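Local coordinates for cell division control protein (Pyrococcus abyssi, PDB 6RPP), which belongs to the self-splicing inteins, HINT-fold elements that probably excise themselves from an MCM-type helicase precursor and join the flanking host segments, at residues I121-I124 and V129-D132; P98-E103 and Y155-A160; L82-T85 and K89-R92; S55-L58 and V63-A66; E8-L13 and R18-E23. The protein carries 2 engineered substitutions. One frame throughout, in Å; residues are numbered along the deposited sequence.

Contact 1 (I121-I124 and V129-D132); sequences IATI and VSWD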
# COMPACT_ATOMS: atom_id res chain seq x y z
N ILE A 121 -11.15 8.18 2.66
CA ILE A 121 -10.14 7.49 1.86
C ILE A 121 -10.83 6.37 1.10
O ILE A 121 -11.93 5.93 1.43
CB ILE A 121 -8.93 6.94 2.67
CG1 ILE A 121 -9.37 5.93 3.72
CG2 ILE A 121 -8.19 8.14 3.33
CD1 ILE A 121 -8.22 5.08 4.24
N ALA A 122 -10.15 5.88 0.07
CA ALA A 122 -10.75 4.93 -0.85
C ALA A 122 -10.63 3.49 -0.34
O ALA A 122 -9.53 3.04 -0.02
CB ALA A 122 -10.07 5.08 -2.21
N THR A 123 -11.76 2.80 -0.24
CA THR A 123 -11.79 1.47 0.36
C THR A 123 -12.74 0.59 -0.44
O THR A 123 -13.43 1.05 -1.36
CB THR A 123 -12.28 1.50 1.82
OG1 THR A 123 -13.70 1.82 1.87
CG2 THR A 123 -11.50 2.50 2.66
N ILE A 124 -12.80 -0.68 -0.08
CA ILE A 124 -13.88 -1.56 -0.53
C ILE A 124 -14.78 -1.90 0.65
O ILE A 124 -14.31 -2.09 1.78
CB ILE A 124 -13.24 -2.81 -1.17
CG1 ILE A 124 -14.24 -3.42 -2.13
CG2 ILE A 124 -12.71 -3.83 -0.12
CD1 ILE A 124 -14.07 -2.81 -3.54
N VAL A 129 -16.85 -0.02 -4.11
CA VAL A 129 -15.93 1.03 -3.74
C VAL A 129 -16.64 2.00 -2.81
O VAL A 129 -17.81 2.39 -3.06
CB VAL A 129 -15.36 1.75 -4.99
CG1 VAL A 129 -14.49 2.95 -4.57
CG2 VAL A 129 -14.65 0.80 -5.93
N SER A 130 -15.96 2.40 -1.74
CA SER A 130 -16.53 3.27 -0.72
C SER A 130 -15.53 4.32 -0.26
O SER A 130 -14.35 4.03 -0.00
CB SER A 130 -16.99 2.43 0.48
OG SER A 130 -17.34 3.28 1.57
N TRP A 131 -15.99 5.55 -0.15
CA TRP A 131 -15.18 6.61 0.46
C TRP A 131 -15.46 6.60 1.95
O TRP A 131 -16.59 6.89 2.40
CB TRP A 131 -15.46 7.98 -0.17
CG TRP A 131 -14.95 8.02 -1.58
CD1 TRP A 131 -15.69 7.87 -2.72
CD2 TRP A 131 -13.61 8.23 -2.00
NE1 TRP A 131 -14.89 7.97 -3.83
CE2 TRP A 131 -13.60 8.20 -3.42
CE3 TRP A 131 -12.41 8.45 -1.33
CZ2 TRP A 131 -12.44 8.37 -4.16
CZ3 TRP A 131 -11.25 8.62 -2.08
CH2 TRP A 131 -11.27 8.56 -3.47
N ASP A 132 -14.43 6.34 2.76
CA ASP A 132 -14.59 5.92 4.14
C ASP A 132 -13.82 6.86 5.07
O ASP A 132 -12.60 6.98 4.94
CB ASP A 132 -14.09 4.46 4.25
CG ASP A 132 -14.29 3.85 5.61
OD1 ASP A 132 -14.87 4.48 6.51
OD2 ASP A 132 -13.80 2.68 5.74
O HOH W 1 -14.57 0.70 4.23

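Contact 2 (P98-E103 and Y155-A160); sequences PFFVLE and YHNFLA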
# COMPACT_ATOMS: atom_id res chain seq x y z
N PRO A 98 1.19 8.14 1.11
CA PRO A 98 0.01 8.93 0.74
C PRO A 98 -1.23 8.07 0.57
O PRO A 98 -1.17 6.91 0.17
CB PRO A 98 0.42 9.58 -0.58
CG PRO A 98 1.39 8.65 -1.17
CD PRO A 98 2.12 7.97 -0.02
N PHE A 99 -2.38 8.70 0.85
CA PHE A 99 -3.70 8.14 0.66
C PHE A 99 -4.46 9.02 -0.31
O PHE A 99 -4.24 10.22 -0.36
CB PHE A 99 -4.49 8.07 1.99
CG PHE A 99 -4.01 7.01 2.90
CD1 PHE A 99 -2.90 7.25 3.70
CD2 PHE A 99 -4.68 5.84 3.04
CE1 PHE A 99 -2.42 6.27 4.58
CE2 PHE A 99 -4.21 4.83 3.89
CZ PHE A 99 -3.11 5.04 4.68
N PHE A 100 -5.31 8.40 -1.13
CA PHE A 100 -6.31 9.12 -1.90
C PHE A 100 -7.38 9.66 -0.96
O PHE A 100 -8.01 8.87 -0.24
CB PHE A 100 -6.96 8.17 -2.91
CG PHE A 100 -5.96 7.46 -3.79
CD1 PHE A 100 -5.35 8.11 -4.84
CD2 PHE A 100 -5.63 6.14 -3.53
CE1 PHE A 100 -4.42 7.46 -5.64
CE2 PHE A 100 -4.69 5.49 -4.31
CZ PHE A 100 -4.10 6.12 -5.36
N VAL A 101 -7.62 10.98 -0.98
CA VAL A 101 -8.64 11.59 -0.14
C VAL A 101 -9.62 12.33 -1.02
O VAL A 101 -9.23 13.18 -1.83
CB VAL A 101 -8.06 12.56 0.91
CG1 VAL A 101 -9.18 13.25 1.68
CG2 VAL A 101 -7.15 11.78 1.87
N LEU A 102 -10.90 12.06 -0.83
CA LEU A 102 -11.94 12.77 -1.56
C LEU A 102 -12.38 13.96 -0.72
O LEU A 102 -12.96 13.79 0.35
CB LEU A 102 -13.11 11.84 -1.83
CG LEU A 102 -14.34 12.50 -2.44
CD1 LEU A 102 -14.09 12.91 -3.89
CD2 LEU A 102 -15.53 11.55 -2.33
N GLU A 103 -12.11 15.17 -1.20
CA GLU A 103 -12.48 16.35 -0.44
C GLU A 103 -13.13 17.33 -1.39
O GLU A 103 -12.52 17.72 -2.40
CB GLU A 103 -11.25 16.95 0.25
CG GLU A 103 -11.56 17.59 1.59
CD GLU A 103 -10.32 17.82 2.42
OE1 GLU A 103 -10.14 17.14 3.45
OE2 GLU A 103 -9.50 18.68 2.02
N TYR A 155 -1.77 2.70 -12.62
CA TYR A 155 -2.74 2.92 -11.56
C TYR A 155 -2.12 3.48 -10.29
O TYR A 155 -2.78 4.21 -9.56
CB TYR A 155 -3.38 1.59 -11.18
CG TYR A 155 -4.27 1.05 -12.27
CD1 TYR A 155 -5.57 1.49 -12.35
CD2 TYR A 155 -3.80 0.10 -13.17
CE1 TYR A 155 -6.42 1.03 -13.31
CE2 TYR A 155 -4.64 -0.35 -14.20
CZ TYR A 155 -5.95 0.10 -14.21
OH TYR A 155 -6.80 -0.39 -15.17
N HIS A 156 -0.89 3.08 -9.99
CA HIS A 156 -0.26 3.51 -8.73
C HIS A 156 -1.08 3.18 -7.49
O HIS A 156 -1.07 3.94 -6.50
CB HIS A 156 -0.02 5.01 -8.73
CG HIS A 156 1.15 5.44 -9.54
ND1 HIS A 156 2.43 5.37 -9.06
CD2 HIS A 156 1.22 6.03 -10.76
CE1 HIS A 156 3.25 5.88 -9.97
NE2 HIS A 156 2.55 6.23 -11.03
N ASN A 157 -1.80 2.06 -7.48
CA ASN A 157 -2.41 1.61 -6.26
C ASN A 157 -2.74 0.14 -6.40
O ASN A 157 -2.82 -0.39 -7.52
CB ASN A 157 -3.69 2.43 -5.95
CG ASN A 157 -4.86 2.14 -6.86
OD1 ASN A 157 -5.67 1.27 -6.51
ND2 ASN A 157 -5.02 2.87 -7.96
N PHE A 158 -2.94 -0.51 -5.25
CA PHE A 158 -3.37 -1.91 -5.16
C PHE A 158 -4.25 -2.06 -3.94
O PHE A 158 -4.07 -1.35 -2.94
CB PHE A 158 -2.20 -2.92 -5.10
CG PHE A 158 -1.21 -2.61 -3.99
CD1 PHE A 158 -1.38 -3.14 -2.70
CD2 PHE A 158 -0.10 -1.78 -4.22
CE1 PHE A 158 -0.54 -2.88 -1.65
CE2 PHE A 158 0.79 -1.48 -3.18
CZ PHE A 158 0.60 -2.02 -1.90
N LEU A 159 -5.21 -2.98 -4.03
CA LEU A 159 -6.10 -3.28 -2.90
C LEU A 159 -5.41 -4.12 -1.85
O LEU A 159 -4.90 -5.22 -2.14
CB LEU A 159 -7.31 -4.03 -3.42
CG LEU A 159 -8.37 -4.39 -2.37
CD1 LEU A 159 -8.95 -3.13 -1.66
CD2 LEU A 159 -9.48 -5.17 -3.16
N ALA A 160 -5.41 -3.63 -0.60
CA ALA A 160 -4.85 -4.40 0.49
C ALA A 160 -5.50 -3.92 1.78
O ALA A 160 -5.71 -2.73 1.97
CB ALA A 160 -3.31 -4.22 0.54

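Contact 3 (L82-T85 and K89-R92); sequences LVKT and KRIR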
# COMPACT_ATOMS: atom_id res chain seq x y z
N LEU A 82 -0.61 3.83 12.42
CA LEU A 82 -1.74 2.93 12.24
C LEU A 82 -2.92 3.80 11.86
O LEU A 82 -3.30 4.69 12.61
CB LEU A 82 -2.02 2.13 13.52
CG LEU A 82 -3.41 1.51 13.67
CD1 LEU A 82 -3.57 0.40 12.63
CD2 LEU A 82 -3.60 0.98 15.10
N VAL A 83 -3.54 3.49 10.72
CA VAL A 83 -4.67 4.26 10.21
C VAL A 83 -5.89 3.39 10.29
O VAL A 83 -5.85 2.25 9.82
CB VAL A 83 -4.42 4.71 8.77
CG1 VAL A 83 -5.67 5.41 8.17
CG2 VAL A 83 -3.22 5.59 8.74
N LYS A 84 -6.93 3.87 10.96
CA LYS A 84 -8.17 3.12 11.12
C LYS A 84 -9.33 3.91 10.56
O LYS A 84 -9.41 5.13 10.80
CB LYS A 84 -8.45 2.80 12.61
CG LYS A 84 -7.39 1.94 13.30
CD LYS A 84 -7.69 1.84 14.80
CE LYS A 84 -8.92 0.99 15.05
NZ LYS A 84 -9.13 0.83 16.55
N THR A 85 -10.25 3.25 9.84
CA THR A 85 -11.38 3.95 9.25
C THR A 85 -12.69 3.59 9.96
O THR A 85 -12.78 2.61 10.71
CB THR A 85 -11.57 3.64 7.76
OG1 THR A 85 -12.05 2.28 7.61
CG2 THR A 85 -10.27 3.81 6.95
N LYS A 89 -11.57 -0.51 8.36
CA LYS A 89 -10.33 -0.90 7.72
C LYS A 89 -9.16 -0.43 8.57
O LYS A 89 -9.27 0.59 9.27
CB LYS A 89 -10.25 -0.30 6.30
CG LYS A 89 -11.46 -0.65 5.42
CD LYS A 89 -11.72 -2.15 5.41
CE LYS A 89 -12.71 -2.57 4.30
NZ LYS A 89 -14.12 -2.12 4.53
N ARG A 90 -8.06 -1.21 8.60
CA ARG A 90 -6.90 -0.86 9.42
C ARG A 90 -5.65 -1.11 8.59
O ARG A 90 -5.56 -2.14 7.91
CB ARG A 90 -6.83 -1.75 10.66
CG ARG A 90 -8.00 -1.62 11.65
CD ARG A 90 -7.94 -2.77 12.65
NE ARG A 90 -7.88 -2.31 14.04
CZ ARG A 90 -6.76 -2.24 14.75
NH1 ARG A 90 -5.59 -2.61 14.22
NH2 ARG A 90 -6.80 -1.80 16.01
N ILE A 91 -4.66 -0.20 8.63
CA ILE A 91 -3.42 -0.47 7.90
C ILE A 91 -2.30 0.27 8.64
O ILE A 91 -2.51 1.36 9.19
CB ILE A 91 -3.54 -0.03 6.42
CG1 ILE A 91 -2.30 -0.52 5.61
CG2 ILE A 91 -3.75 1.51 6.32
CD1 ILE A 91 -2.48 -0.38 4.13
N ARG A 92 -1.08 -0.29 8.60
CA ARG A 92 0.09 0.31 9.24
C ARG A 92 1.03 0.75 8.15
O ARG A 92 1.41 -0.09 7.29
CB ARG A 92 0.75 -0.69 10.20
CG ARG A 92 -0.17 -1.09 11.38
CD ARG A 92 0.48 -1.96 12.37
NE ARG A 92 -0.43 -2.36 13.44
CZ ARG A 92 -0.61 -1.73 14.60
NH1 ARG A 92 0.11 -0.65 14.90
NH2 ARG A 92 -1.48 -2.22 15.48
O HOH W 2 -11.16 0.45 12.01

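Contact 4 (S55-L58 and V63-A66); sequences SLDL and VRKA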
# COMPACT_ATOMS: atom_id res chain seq x y z
N SER A 55 -6.72 -2.83 -8.77
CA SER A 55 -6.47 -1.40 -8.70
C SER A 55 -7.73 -0.58 -8.95
O SER A 55 -8.56 -0.94 -9.78
CB SER A 55 -5.42 -1.02 -9.67
OG SER A 55 -4.25 -1.79 -9.41
N LEU A 56 -7.84 0.53 -8.24
CA LEU A 56 -8.90 1.50 -8.50
C LEU A 56 -8.52 2.46 -9.63
O LEU A 56 -7.41 2.99 -9.68
CB LEU A 56 -9.18 2.28 -7.23
CG LEU A 56 -10.32 3.31 -7.23
CD1 LEU A 56 -11.66 2.65 -7.48
CD2 LEU A 56 -10.29 4.04 -5.89
N ASP A 57 -9.48 2.69 -10.54
CA ASP A 57 -9.43 3.78 -11.51
C ASP A 57 -10.04 4.99 -10.82
O ASP A 57 -11.25 5.01 -10.58
CB ASP A 57 -10.21 3.35 -12.75
CG ASP A 57 -10.20 4.38 -13.85
OD1 ASP A 57 -10.20 5.59 -13.58
OD2 ASP A 57 -10.22 3.95 -15.02
N LEU A 58 -9.23 5.98 -10.48
CA LEU A 58 -9.78 7.06 -9.67
C LEU A 58 -10.75 7.94 -10.45
O LEU A 58 -11.63 8.55 -9.84
CB LEU A 58 -8.67 7.88 -9.06
CG LEU A 58 -8.31 7.01 -7.86
CD1 LEU A 58 -6.86 7.01 -7.68
CD2 LEU A 58 -9.07 7.43 -6.62
N VAL A 63 -13.02 -0.91 -10.40
CA VAL A 63 -11.93 -1.76 -9.91
C VAL A 63 -11.54 -2.71 -11.02
O VAL A 63 -12.40 -3.42 -11.57
CB VAL A 63 -12.34 -2.53 -8.65
CG1 VAL A 63 -11.17 -3.43 -8.18
CG2 VAL A 63 -12.80 -1.60 -7.57
N ARG A 64 -10.25 -2.76 -11.32
CA ARG A 64 -9.73 -3.53 -12.44
C ARG A 64 -8.55 -4.38 -11.98
O ARG A 64 -7.80 -4.01 -11.08
CB ARG A 64 -9.24 -2.63 -13.58
CG ARG A 64 -10.33 -2.09 -14.51
CD ARG A 64 -9.69 -1.60 -15.78
NE ARG A 64 -10.56 -0.71 -16.54
CZ ARG A 64 -10.54 0.61 -16.43
NH1 ARG A 64 -9.67 1.19 -15.60
NH2 ARG A 64 -11.36 1.35 -17.16
N LYS A 65 -8.37 -5.54 -12.61
CA LYS A 65 -7.14 -6.28 -12.37
C LYS A 65 -5.99 -5.58 -13.08
O LYS A 65 -6.16 -5.04 -14.18
CB LYS A 65 -7.26 -7.73 -12.87
CG LYS A 65 -8.27 -8.58 -12.14
CD LYS A 65 -8.32 -10.00 -12.72
CE LYS A 65 -9.27 -10.86 -11.89
NZ LYS A 65 -9.61 -12.16 -12.54
N ALA A 66 -4.84 -5.57 -12.44
CA ALA A 66 -3.70 -4.87 -13.01
C ALA A 66 -2.45 -5.61 -12.58
O ALA A 66 -2.49 -6.44 -11.67
CB ALA A 66 -3.69 -3.39 -12.55

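Contact 5 (E8-L13 and R18-E23); sequences ETEVVL and RKKIGE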
# COMPACT_ATOMS: atom_id res chain seq x y z
N GLU A 8 2.63 -7.16 7.14
CA GLU A 8 1.42 -7.99 7.27
C GLU A 8 0.25 -7.44 6.47
O GLU A 8 -0.84 -8.05 6.50
CB GLU A 8 1.02 -8.17 8.72
CG GLU A 8 2.03 -8.96 9.53
CD GLU A 8 1.59 -9.18 10.96
OE1 GLU A 8 1.53 -8.19 11.74
OE2 GLU A 8 1.31 -10.31 11.35
N THR A 9 0.40 -6.27 5.83
CA THR A 9 -0.63 -5.74 4.93
C THR A 9 -0.91 -6.81 3.87
O THR A 9 0.01 -7.26 3.22
CB THR A 9 -0.13 -4.48 4.26
OG1 THR A 9 0.41 -3.58 5.28
CG2 THR A 9 -1.23 -3.75 3.48
N GLU A 10 -2.18 -7.27 3.75
CA GLU A 10 -2.48 -8.39 2.87
C GLU A 10 -3.00 -7.91 1.51
O GLU A 10 -4.06 -7.28 1.42
CB GLU A 10 -3.51 -9.32 3.53
CG GLU A 10 -2.96 -10.00 4.77
CD GLU A 10 -3.75 -11.18 5.30
OE1 GLU A 10 -4.84 -11.54 4.76
OE2 GLU A 10 -3.28 -11.77 6.34
N VAL A 11 -2.24 -8.20 0.46
CA VAL A 11 -2.56 -7.80 -0.91
C VAL A 11 -3.56 -8.78 -1.49
O VAL A 11 -3.34 -10.00 -1.43
CB VAL A 11 -1.29 -7.79 -1.77
CG1 VAL A 11 -1.59 -7.38 -3.18
CG2 VAL A 11 -0.24 -6.80 -1.12
N VAL A 12 -4.66 -8.26 -2.05
CA VAL A 12 -5.61 -9.10 -2.78
C VAL A 12 -5.07 -9.43 -4.17
O VAL A 12 -4.81 -8.54 -5.00
CB VAL A 12 -6.98 -8.43 -2.83
CG1 VAL A 12 -8.02 -9.34 -3.54
CG2 VAL A 12 -7.46 -8.12 -1.45
N LEU A 13 -4.80 -10.70 -4.42
CA LEU A 13 -4.33 -11.12 -5.72
C LEU A 13 -5.52 -11.40 -6.65
O LEU A 13 -6.59 -11.84 -6.21
CB LEU A 13 -3.46 -12.38 -5.59
CG LEU A 13 -2.23 -12.16 -4.73
CD1 LEU A 13 -1.52 -13.51 -4.47
CD2 LEU A 13 -1.29 -11.16 -5.33
N ARG A 18 -5.35 -14.04 -0.89
CA ARG A 18 -4.62 -12.83 -0.52
C ARG A 18 -3.39 -13.18 0.31
O ARG A 18 -3.32 -14.27 0.91
CB ARG A 18 -5.58 -11.89 0.21
CG ARG A 18 -6.00 -12.29 1.61
CD ARG A 18 -7.25 -11.44 2.02
NE ARG A 18 -7.62 -11.50 3.41
CZ ARG A 18 -8.60 -12.29 3.86
NH1 ARG A 18 -9.21 -13.10 3.00
NH2 ARG A 18 -8.91 -12.28 5.14
N LYS A 19 -2.38 -12.32 0.22
CA LYS A 19 -1.02 -12.65 0.66
C LYS A 19 -0.36 -11.43 1.30
O LYS A 19 -0.47 -10.30 0.78
CB LYS A 19 -0.16 -13.11 -0.54
CG LYS A 19 1.11 -13.84 -0.22
CD LYS A 19 1.43 -14.79 -1.41
CE LYS A 19 2.92 -14.86 -1.74
NZ LYS A 19 3.16 -15.35 -3.14
N LYS A 20 0.41 -11.70 2.36
CA LYS A 20 1.10 -10.60 3.03
C LYS A 20 2.11 -9.99 2.09
O LYS A 20 2.87 -10.71 1.45
CB LYS A 20 1.81 -11.10 4.31
CG LYS A 20 0.83 -11.56 5.38
CD LYS A 20 1.56 -12.10 6.63
CE LYS A 20 1.45 -13.60 6.71
NZ LYS A 20 1.76 -14.07 8.10
N ILE A 21 2.16 -8.66 2.03
CA ILE A 21 3.07 -8.02 1.11
C ILE A 21 4.52 -8.38 1.45
O ILE A 21 5.36 -8.47 0.56
CB ILE A 21 2.85 -6.49 1.09
CG1 ILE A 21 3.62 -5.82 -0.07
CG2 ILE A 21 3.19 -5.83 2.44
CD1 ILE A 21 3.31 -4.35 -0.28
N GLY A 22 4.83 -8.52 2.72
CA GLY A 22 6.20 -8.87 3.09
C GLY A 22 6.62 -10.19 2.49
O GLY A 22 7.77 -10.36 2.08
N GLU A 23 5.70 -11.14 2.46
CA GLU A 23 6.00 -12.44 1.85
C GLU A 23 6.26 -12.29 0.34
O GLU A 23 7.22 -12.89 -0.20
CB GLU A 23 4.83 -13.38 2.12
CG GLU A 23 4.96 -14.76 1.44
CD GLU A 23 3.93 -15.74 1.95
OE1 GLU A 23 3.38 -15.51 3.06
OE2 GLU A 23 3.70 -16.75 1.25
O HOH W 3 -7.30 -10.20 6.67

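Contact 1 (I121-I124 and V129-D132)
The carbonyl oxygen of S130 is held twice by T123, whose backbone N lies 2.9 Å from S130 O and in the plane of that carbonyl. The hydroxyl adds a second grip from above the plane, T123 OG1 donating to S130 O at 3.0 Å. Its first torsion (chi1 70°) sets OG1 between its own backbone N and carbonyl carbon and swings it over toward the partner strand. A threonine suits this buried place: the hydroxyl serves the neighbouring carbonyl, while the methyl CG2 rests on D132 CB at 3.6 Å. The D132 and T123 side chains cross at about a right angle, and a water spans them, donating to T123 OG1 at 2.8 Å and to D132 OD2 at 2.6 Å.

On the other face of the sheet, W131 and A122 meet in a CH-pi contact, A122 CB lying over the ring face 4.1 Å from the centroid of the W131 six-membered ring. Alanine is small enough to let that ring come over its methyl.

Further out, D132 is fixed by T85 and by the backbone N of G87. L102 and L58 pack against W131, and L56 lies against A122 and V129. I121 pairs with D132 through two backbone bonds, and T123 with S130 likewise, giving the alternating pairs of an antiparallel beta hairpin, here 120-125 with 128-140 in the mainly beta HINT fold.

Contact 2 (P98-E103 and Y155-A160)
F100 meets N157 edge-on: CE2 at the rim of the phenyl ring comes to 3.6 Å from N157 CB, which lies close to the ring plane. The neighbouring rim atom CZ sits 3.9 Å from H156 O, again at the edge, so the ring inserts its far end against the chain at 156-157. The two side chains cross at about a right angle, with the ring and amide planes 83° apart. F100 thus touches the aliphatic CB of N157, and no hydrogen bond crosses the contact.

The backbones stay well apart, with F100 CA and N157 CA 9.5 Å from each other. This is side-chain packing within the HINT fold, in which strand 98-103 of the six-stranded sheet faces the C-terminal segment 157-160. The HNF sequence there resembles the C-terminal splicing block of inteins. A long, flat phenylalanine suits such a distance, and L58 and M109 also pack against it.

The amide of N157 is turned to polar duties. With CG between the backbone N and carbonyl carbon (chi1 72°), ND2 folds back to Y155 O at 3.1 Å, approaching from above that carbonyl plane. The other end, OD1, takes the backbone N of L56, while the main-chain oxygen of N157 meets the hydroxyl of S55. Asparagine suits the place because one buried amide both donates and accepts, and these two bonds fix its rotation.

Contact 3 (L82-T85 and K89-R92)
V83 and I91 exchange two backbone hydrogen bonds, V83 N to I91 O being the shorter at 2.8 Å and nearly straight. T85 N to K89 O (2.9 Å) continues the pairing toward the turn. There the T85 hydroxyl takes over from the main chain, with T85 OG1 accepting from K89 N at 2.9 Å. OG1 stands between its backbone N and carbonyl carbon (chi1 71°), which presents it to K89 N, and D132 is its second partner. A valine in place of T85 would probably leave both K89 N and the D132 carboxylate without this mate.

On the face of L82, K84, R90 and R92 the contacts are apolar and cationic. L82 CD1 lies about 4.1 Å above the centre of the R92 guanidinium, whose extended chain carries it over the leucine, while Y140 gives R92 a cation-pi partner. K84 and R90 run side by side, pointing the same way. The chain of K84 lies over one face of the R90 guanidinium, offset toward its rim, even though K84 NZ and R90 NH2, like charges, are 3.6 Å apart; the long, weak ion pair of K84 with E136 may ease this. On the other face V83 and I91 pack beside F99.

The arrangement is a tight antiparallel beta hairpin, 80-85 with 90-93, at one edge of the six-stranded sheet of the HINT fold.

Contact 4 (S55-L58 and V63-A66)
S55 and R64 form the tight centre of this contact, bonding backbone to backbone in both directions: S55 N to R64 O at 2.8 Å, and R64 N to S55 O at 2.9 Å. Beside them the small side chains close in, S55 OG lying 3.6 Å from A66 CB. Serine and alanine suit this buried face, where V152 and Y155 cover them. On the other face L56 and V63 approach more loosely, L56 CD1 to V63 CG2 at 4.4 Å, with F164 and V129 packing on both.

These pairs close the long antiparallel hairpin 44-56/63-75, whose strands belong to the four-stranded sheet of the HINT fold.

Toward solvent the contact thins to a single charged link. D57 and R64 lie side by side, and R64 NH1 donates to the anti lone pair of D57 OD2 at 2.9 Å. OD2 sits at the guanidinium edge, though the carboxylate plane is turned 47° from it. An extended chain from CG to NE carries the arginine this far. D57 OD1 meanwhile takes the backbone N of T60. A leucine replacing R64 would probably leave the D57 OD2 charge without its mate and the carboxylate less firmly fixed on that side.

Contact 5 (E8-L13 and R18-E23)
T9 O accepts from I21 N at 2.8 Å, with the donor lying nearly in line with the carbonyl bond. This satisfies the first N-H of helix 21-35, since K20 stands at its N-cap position. Beyond it V11 and K19 bond both ways, V11 N to K19 O at 2.8 Å and K19 N to V11 O at 3.0 Å.

Beneath these bonds the apolar side chains pack. V11 CG2 meets I21 CB at 3.8 Å, and T9 CB lies 4.0 Å from I21 CG2. Branched residues fill this side well: I21 sends CG1 anti to its backbone N (chi1 -169°), leaving CG2 against T9 and CB against V11. F158 packs on both V11 and I21, and T9 turns its hydroxyl to the backbone of D6.

The other face is charged and more open. E10 and K20 run side by side, their CG atoms 4.1 Å apart, so the aliphatic stems touch. R18 reaches across obliquely toward the carboxylate, but the hydrogen bond within the salt bridge of R18 NE and E10 OE1 is weak, 3.1 Å with a bent N-H. A water in the guanidinium plane accepts from R18 NH2 at 3.0 Å and gives a weak bond to the same OE1.

A short hairpin of strands 10-11 and 19-20, running straight into a helix, is consistent with the N-terminal splicing block of inteins, which opens the HINT fold.

Overall arrangement
Contacts 1, 2 and 3 share the six-stranded sheet: strand 120-125 lies between 98-103 and 128-140, and 128-140 pairs with 80-85. Their centres are 9 to 13 Å apart, with F99 packing against I121 in contact 1 and I91 and V83 in contact 3. Contact 4 belongs to the four-stranded sheet and meets contact 1 through V63 and V129, whose CG2 atoms are 3.4 Å apart. Segment 155-160 of contact 2 runs from contact 4, met through N157, to contact 5, where L159 O lies 3.1 Å from V12 N. Contact 3 also touches contact 5, I91 CD1 lying 3.7 Å from T9 CG2. Contacts 1 and 5 do not touch, their centres being about 19 Å apart.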